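Local coordinates for 4-oxalmesaconate hydratase (Pseudomonas putida, PDB 5CGZ), which catalyses the zinc-dependent hydration of the enol form of oxalomesaconic acid to 4-carboxy-4-hydroxy-2-oxoadipic acid, the third step of gallate breakdown, at residues M1-F14 with Y30-E44. Numbering follows the deposited sequence.
With ZN (zinc ion), chain C.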
loop_
_atom_site.group_PDB
_atom_site.type_symbol
_atom_site.label_atom_id
_atom_site.label_comp_id
_atom_site.label_asym_id
_atom_site.label_seq_id
_atom_site.Cartn_x
_atom_site.Cartn_y
_atom_site.Cartn_z
ATOM N N MET A 1 0.534 -37.922 -15.640
ATOM C CA MET A 1 1.402 -36.979 -16.325
ATOM C C MET A 1 1.463 -35.641 -15.600
ATOM O O MET A 1 0.502 -35.240 -14.955
ATOM C CB MET A 1 0.931 -36.753 -17.756
ATOM C CG MET A 1 1.906 -35.905 -18.558
ATOM S SD MET A 1 1.716 -36.154 -20.322
ATOM C CE MET A 1 2.786 -34.882 -20.999
ATOM N N LYS A 2 2.598 -34.957 -15.700
ATOM C CA LYS A 2 2.697 -33.595 -15.194
ATOM C C LYS A 2 1.716 -32.724 -15.972
ATOM O O LYS A 2 1.563 -32.880 -17.188
ATOM C CB LYS A 2 4.129 -33.068 -15.318
ATOM C CG LYS A 2 5.126 -33.783 -14.406
ATOM C CD LYS A 2 6.560 -33.557 -14.860
ATOM C CE LYS A 2 7.000 -32.131 -14.621
ATOM N NZ LYS A 2 6.885 -31.787 -13.167
ATOM N N SER A 3 1.060 -31.806 -15.273
ATOM C CA SER A 3 0.040 -30.974 -15.901
ATOM C C SER A 3 0.014 -29.569 -15.301
ATOM O O SER A 3 0.580 -29.328 -14.234
ATOM C CB SER A 3 -1.327 -31.634 -15.749
ATOM O OG SER A 3 -1.726 -31.610 -14.386
ATOM N N ALA A 4 -0.643 -28.644 -15.994
ATOM C CA ALA A 4 -0.837 -27.290 -15.475
ATOM C C ALA A 4 -2.023 -26.651 -16.181
ATOM O O ALA A 4 -2.475 -27.133 -17.226
ATOM C CB ALA A 4 0.438 -26.431 -15.646
ATOM N N LEU A 5 -2.521 -25.563 -15.605
ATOM C CA LEU A 5 -3.801 -24.998 -15.994
ATOM C C LEU A 5 -3.704 -23.500 -16.263
ATOM O O LEU A 5 -3.058 -22.757 -15.512
ATOM C CB LEU A 5 -4.839 -25.262 -14.892
ATOM C CG LEU A 5 -6.226 -24.651 -15.098
ATOM C CD1 LEU A 5 -6.929 -25.331 -16.281
ATOM C CD2 LEU A 5 -7.067 -24.755 -13.823
ATOM N N VAL A 6 -4.358 -23.060 -17.328
ATOM C CA VAL A 6 -4.469 -21.638 -17.614
ATOM C C VAL A 6 -5.948 -21.271 -17.642
ATOM O O VAL A 6 -6.729 -21.903 -18.353
ATOM C CB VAL A 6 -3.791 -21.273 -18.954
ATOM C CG1 VAL A 6 -3.968 -19.783 -19.274
ATOM C CG2 VAL A 6 -2.324 -21.653 -18.907
ATOM N N VAL A 7 -6.345 -20.284 -16.842
ATOM C CA VAL A 7 -7.729 -19.803 -16.868
ATOM C C VAL A 7 -7.814 -18.420 -17.516
ATOM O O VAL A 7 -7.385 -17.414 -16.943
ATOM C CB VAL A 7 -8.338 -19.750 -15.470
ATOM C CG1 VAL A 7 -9.803 -19.324 -15.550
ATOM C CG2 VAL A 7 -8.217 -21.111 -14.804
ATOM N N SER A 8 -8.378 -18.403 -18.718
ATOM C CA SER A 8 -8.423 -17.234 -19.586
ATOM C C SER A 8 -9.839 -16.643 -19.604
ATOM O O SER A 8 -10.795 -17.361 -19.897
ATOM C CB SER A 8 -7.974 -17.660 -20.992
ATOM O OG SER A 8 -7.895 -16.581 -21.889
ATOM N N ALA A 9 -10.000 -15.360 -19.275
ATOM C CA ALA A 9 -11.351 -14.776 -19.250
ATOM C C ALA A 9 -11.995 -14.789 -20.641
ATOM O O ALA A 9 -13.159 -15.157 -20.811
ATOM C CB ALA A 9 -11.319 -13.353 -18.716
ATOM N N HIS A 10 -11.212 -14.371 -21.625
ATOM C CA HIS A 10 -11.639 -14.321 -23.012
ATOM C C HIS A 10 -10.694 -15.211 -23.802
ATOM O O HIS A 10 -9.550 -15.402 -23.397
ATOM C CB HIS A 10 -11.613 -12.881 -23.517
ATOM C CG HIS A 10 -12.255 -11.911 -22.570
ATOM N ND1 HIS A 10 -11.538 -10.952 -21.881
ATOM C CD2 HIS A 10 -13.542 -11.776 -22.170
ATOM C CE1 HIS A 10 -12.361 -10.255 -21.116
ATOM N NE2 HIS A 10 -13.584 -10.738 -21.270
ATOM N N SER A 11 -11.153 -15.736 -24.929
ATOM C CA SER A 11 -10.395 -16.761 -25.643
ATOM C C SER A 11 -8.993 -16.314 -26.087
ATOM O O SER A 11 -8.087 -17.132 -26.119
ATOM C CB SER A 11 -11.197 -17.265 -26.856
ATOM O OG SER A 11 -11.575 -16.208 -27.722
ATOM N N ALA A 12 -8.792 -15.033 -26.395
ATOM C CA ALA A 12 -7.480 -14.587 -26.888
ATOM C C ALA A 12 -6.432 -14.369 -25.784
ATOM O O ALA A 12 -5.223 -14.371 -26.040
ATOM C CB ALA A 12 -7.633 -13.306 -27.705
ATOM N N ASP A 13 -6.893 -14.187 -24.557
ATOM C CA ASP A 13 -5.992 -13.797 -23.485
ATOM C C ASP A 13 -4.841 -14.768 -23.245
ATOM O O ASP A 13 -3.717 -14.331 -23.018
ATOM C CB ASP A 13 -6.785 -13.599 -22.198
ATOM C CG ASP A 13 -7.483 -12.256 -22.166
ATOM O OD1 ASP A 13 -8.721 -12.219 -22.013
ATOM O OD2 ASP A 13 -6.775 -11.235 -22.297
ATOM N N PHE A 14 -5.093 -16.073 -23.299
ATOM C CA PHE A 14 -4.016 -17.006 -22.997
ATOM C C PHE A 14 -2.928 -16.921 -24.063
ATOM O O PHE A 14 -1.777 -17.251 -23.796
ATOM C CB PHE A 14 -4.534 -18.456 -22.849
ATOM C CG PHE A 14 -4.897 -19.134 -24.153
ATOM C CD1 PHE A 14 -6.183 -19.038 -24.671
ATOM C CD2 PHE A 14 -3.964 -19.908 -24.832
ATOM C CE1 PHE A 14 -6.525 -19.681 -25.866
ATOM C CE2 PHE A 14 -4.294 -20.555 -26.029
ATOM C CZ PHE A 14 -5.578 -20.440 -26.548
ATOM N N TYR A 30 4.779 -31.298 -19.785
ATOM C CA TYR A 30 3.518 -30.945 -19.125
ATOM C C TYR A 30 2.347 -31.078 -20.078
ATOM O O TYR A 30 2.426 -30.646 -21.235
ATOM C CB TYR A 30 3.539 -29.509 -18.597
ATOM C CG TYR A 30 4.330 -29.285 -17.340
ATOM C CD1 TYR A 30 5.718 -29.232 -17.371
ATOM C CD2 TYR A 30 3.689 -29.086 -16.124
ATOM C CE1 TYR A 30 6.444 -29.001 -16.226
ATOM C CE2 TYR A 30 4.409 -28.857 -14.968
ATOM C CZ TYR A 30 5.785 -28.813 -15.025
ATOM O OH TYR A 30 6.512 -28.587 -13.882
ATOM N N ALA A 31 1.260 -31.668 -19.586
ATOM C CA ALA A 31 -0.023 -31.585 -20.269
ATOM C C ALA A 31 -0.651 -30.252 -19.892
ATOM O O ALA A 31 -1.221 -30.098 -18.806
ATOM C CB ALA A 31 -0.935 -32.754 -19.890
ATOM N N MET A 32 -0.505 -29.276 -20.779
ATOM C CA MET A 32 -1.029 -27.945 -20.534
ATOM C C MET A 32 -2.489 -27.880 -20.951
ATOM O O MET A 32 -2.823 -28.204 -22.087
ATOM C CB MET A 32 -0.208 -26.899 -21.289
ATOM C CG MET A 32 1.262 -26.823 -20.846
ATOM S SD MET A 32 1.452 -26.428 -19.086
ATOM C CE MET A 32 0.517 -24.891 -18.992
ATOM N N HIS A 33 -3.354 -27.467 -20.028
ATOM C CA HIS A 33 -4.775 -27.303 -20.334
ATOM C C HIS A 33 -5.234 -25.859 -20.153
ATOM O O HIS A 33 -4.926 -25.220 -19.143
ATOM C CB HIS A 33 -5.632 -28.218 -19.454
ATOM C CG HIS A 33 -7.084 -28.201 -19.820
ATOM N ND1 HIS A 33 -7.543 -28.576 -21.068
ATOM C CD2 HIS A 33 -8.182 -27.832 -19.113
ATOM C CE1 HIS A 33 -8.858 -28.447 -21.110
ATOM N NE2 HIS A 33 -9.272 -27.997 -19.936
ATOM N N VAL A 34 -5.993 -25.363 -21.121
ATOM C CA VAL A 34 -6.522 -24.008 -21.083
ATOM C C VAL A 34 -8.046 -24.025 -20.972
ATOM O O VAL A 34 -8.728 -24.692 -21.759
ATOM C CB VAL A 34 -6.112 -23.216 -22.340
ATOM C CG1 VAL A 34 -6.737 -21.820 -22.349
ATOM C CG2 VAL A 34 -4.602 -23.118 -22.424
ATOM N N VAL A 35 -8.574 -23.307 -19.986
ATOM C CA VAL A 35 -10.000 -23.006 -19.944
ATOM C C VAL A 35 -10.227 -21.558 -20.385
ATOM O O VAL A 35 -9.700 -20.630 -19.765
ATOM C CB VAL A 35 -10.605 -23.189 -18.542
ATOM C CG1 VAL A 35 -12.049 -22.695 -18.527
ATOM C CG2 VAL A 35 -10.528 -24.639 -18.093
ATOM N N CYS A 36 -10.998 -21.374 -21.457
ATOM C CA CYS A 36 -11.474 -20.054 -21.866
ATOM C C CYS A 36 -12.899 -19.861 -21.379
ATOM O O CYS A 36 -13.816 -20.516 -21.871
ATOM C CB CYS A 36 -11.425 -19.892 -23.381
ATOM S SG CYS A 36 -9.792 -20.053 -24.103
ATOM N N LEU A 37 -13.094 -18.963 -20.421
ATOM C CA LEU A 37 -14.408 -18.816 -19.808
ATOM C C LEU A 37 -15.416 -18.247 -20.807
ATOM O O LEU A 37 -16.598 -18.601 -20.780
ATOM C CB LEU A 37 -14.328 -17.935 -18.556
ATOM C CG LEU A 37 -13.489 -18.507 -17.403
ATOM C CD1 LEU A 37 -13.289 -17.470 -16.301
ATOM C CD2 LEU A 37 -14.118 -19.774 -16.839
ATOM N N SER A 38 -14.940 -17.371 -21.687
ATOM C CA SER A 38 -15.782 -16.787 -22.729
ATOM C C SER A 38 -14.935 -16.604 -23.977
ATOM O O SER A 38 -13.756 -16.938 -23.970
ATOM C CB SER A 38 -16.380 -15.448 -22.276
ATOM O OG SER A 38 -15.411 -14.413 -22.361
ATOM N N PHE A 39 -15.517 -16.069 -25.043
ATOM C CA PHE A 39 -14.764 -15.874 -26.277
ATOM C C PHE A 39 -14.341 -14.423 -26.493
ATOM O O PHE A 39 -13.696 -14.112 -27.498
ATOM C CB PHE A 39 -15.588 -16.338 -27.486
ATOM C CG PHE A 39 -15.901 -17.814 -27.485
ATOM C CD1 PHE A 39 -14.989 -18.733 -27.988
ATOM C CD2 PHE A 39 -17.113 -18.276 -27.001
ATOM C CE1 PHE A 39 -15.276 -20.086 -27.998
ATOM C CE2 PHE A 39 -17.414 -19.631 -27.006
ATOM C CZ PHE A 39 -16.498 -20.538 -27.507
ATOM N N GLY A 40 -14.710 -13.535 -25.568
ATOM C CA GLY A 40 -14.490 -12.104 -25.767
ATOM C C GLY A 40 -15.328 -11.611 -26.936
ATOM O O GLY A 40 -14.969 -10.652 -27.630
ATOM N N GLU A 41 -16.465 -12.270 -27.141
ATOM C CA GLU A 41 -17.298 -12.039 -28.317
ATOM C C GLU A 41 -17.878 -10.614 -28.375
ATOM O O GLU A 41 -18.039 -10.050 -29.452
ATOM C CB GLU A 41 -18.426 -13.087 -28.382
ATOM C CG GLU A 41 -19.386 -13.138 -27.176
ATOM C CD GLU A 41 -18.921 -14.080 -26.057
ATOM O OE1 GLU A 41 -17.712 -14.403 -25.993
ATOM O OE2 GLU A 41 -19.766 -14.495 -25.233
ATOM N N ARG A 42 -18.165 -10.012 -27.229
ATOM C CA ARG A 42 -18.759 -8.673 -27.227
ATOM C C ARG A 42 -17.741 -7.537 -27.063
ATOM O O ARG A 42 -17.892 -6.473 -27.671
ATOM C CB ARG A 42 -19.823 -8.580 -26.133
ATOM C CG ARG A 42 -21.028 -9.479 -26.407
ATOM C CD ARG A 42 -21.616 -10.062 -25.128
ATOM N NE ARG A 42 -22.092 -9.030 -24.211
ATOM C CZ ARG A 42 -23.304 -8.483 -24.266
ATOM N NH1 ARG A 42 -24.159 -8.860 -25.210
ATOM N NH2 ARG A 42 -23.660 -7.558 -23.382
ATOM N N GLY A 43 -16.701 -7.748 -26.258
ATOM C CA GLY A 43 -15.778 -6.665 -25.954
ATOM C C GLY A 43 -14.357 -6.775 -26.486
ATOM O O GLY A 43 -13.575 -5.843 -26.341
ATOM N N GLU A 44 -14.008 -7.912 -27.081
ATOM C CA GLU A 44 -12.662 -8.098 -27.626
ATOM C C GLU A 44 -12.731 -8.563 -29.086
ATOM O O GLU A 44 -11.885 -9.333 -29.545
ATOM C CB GLU A 44 -11.858 -9.103 -26.776
ATOM C CG GLU A 44 -11.659 -8.693 -25.298
ATOM C CD GLU A 44 -10.655 -9.586 -24.539
ATOM O OE1 GLU A 44 -10.287 -10.662 -25.057
ATOM O OE2 GLU A 44 -10.220 -9.209 -23.425
HETATM ZN ZN ZN C . -9.556 -10.406 -22.022
HETATM O O HOH W 1 -10.891 -12.948 -27.032
HETATM O O HOH W 2 -8.153 -8.871 -23.395
#
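K2 folds over one face of the Y30 ring, CB 4.2 Å from the ring centroid in a CH-pi contact, its bent chain bringing CE over the rim of the same face near CZ; NZ forms a salt bridge with E108 and the Y30 hydroxyl a hydrogen bond to it. Replacing Y30 by an alanine is likely to open a gap under K2 and leave E108 without its hydroxyl partner. From here parallel strands 3-8 and 31-36 pair from S3-A31 to S8-C36, the two strands of a Rossmann-like beta-alpha-beta unit. Small A4 is the hollow that M32 fills, its chain curled to set SD 3.6 Å from A4 CB. Further along that face V34 CG1 presses on the F14 ring, 3.9 Å from its centroid, while C36 SG meets F14 CE1 obliquely. L5 CD1 packs against V35 CG2 on the other face. Past the strands S38 OG donates to A9 O (2.8 Å), and G40 lies close against H10 CB. H10 ND1, D13 OD1 and E44 OE2 bind zinc at 2.0 to 2.1 Å, with H123 and a water. Through OD2, D13 also forms a salt bridge with R17. The cation probably offsets the crowding of two carboxylates.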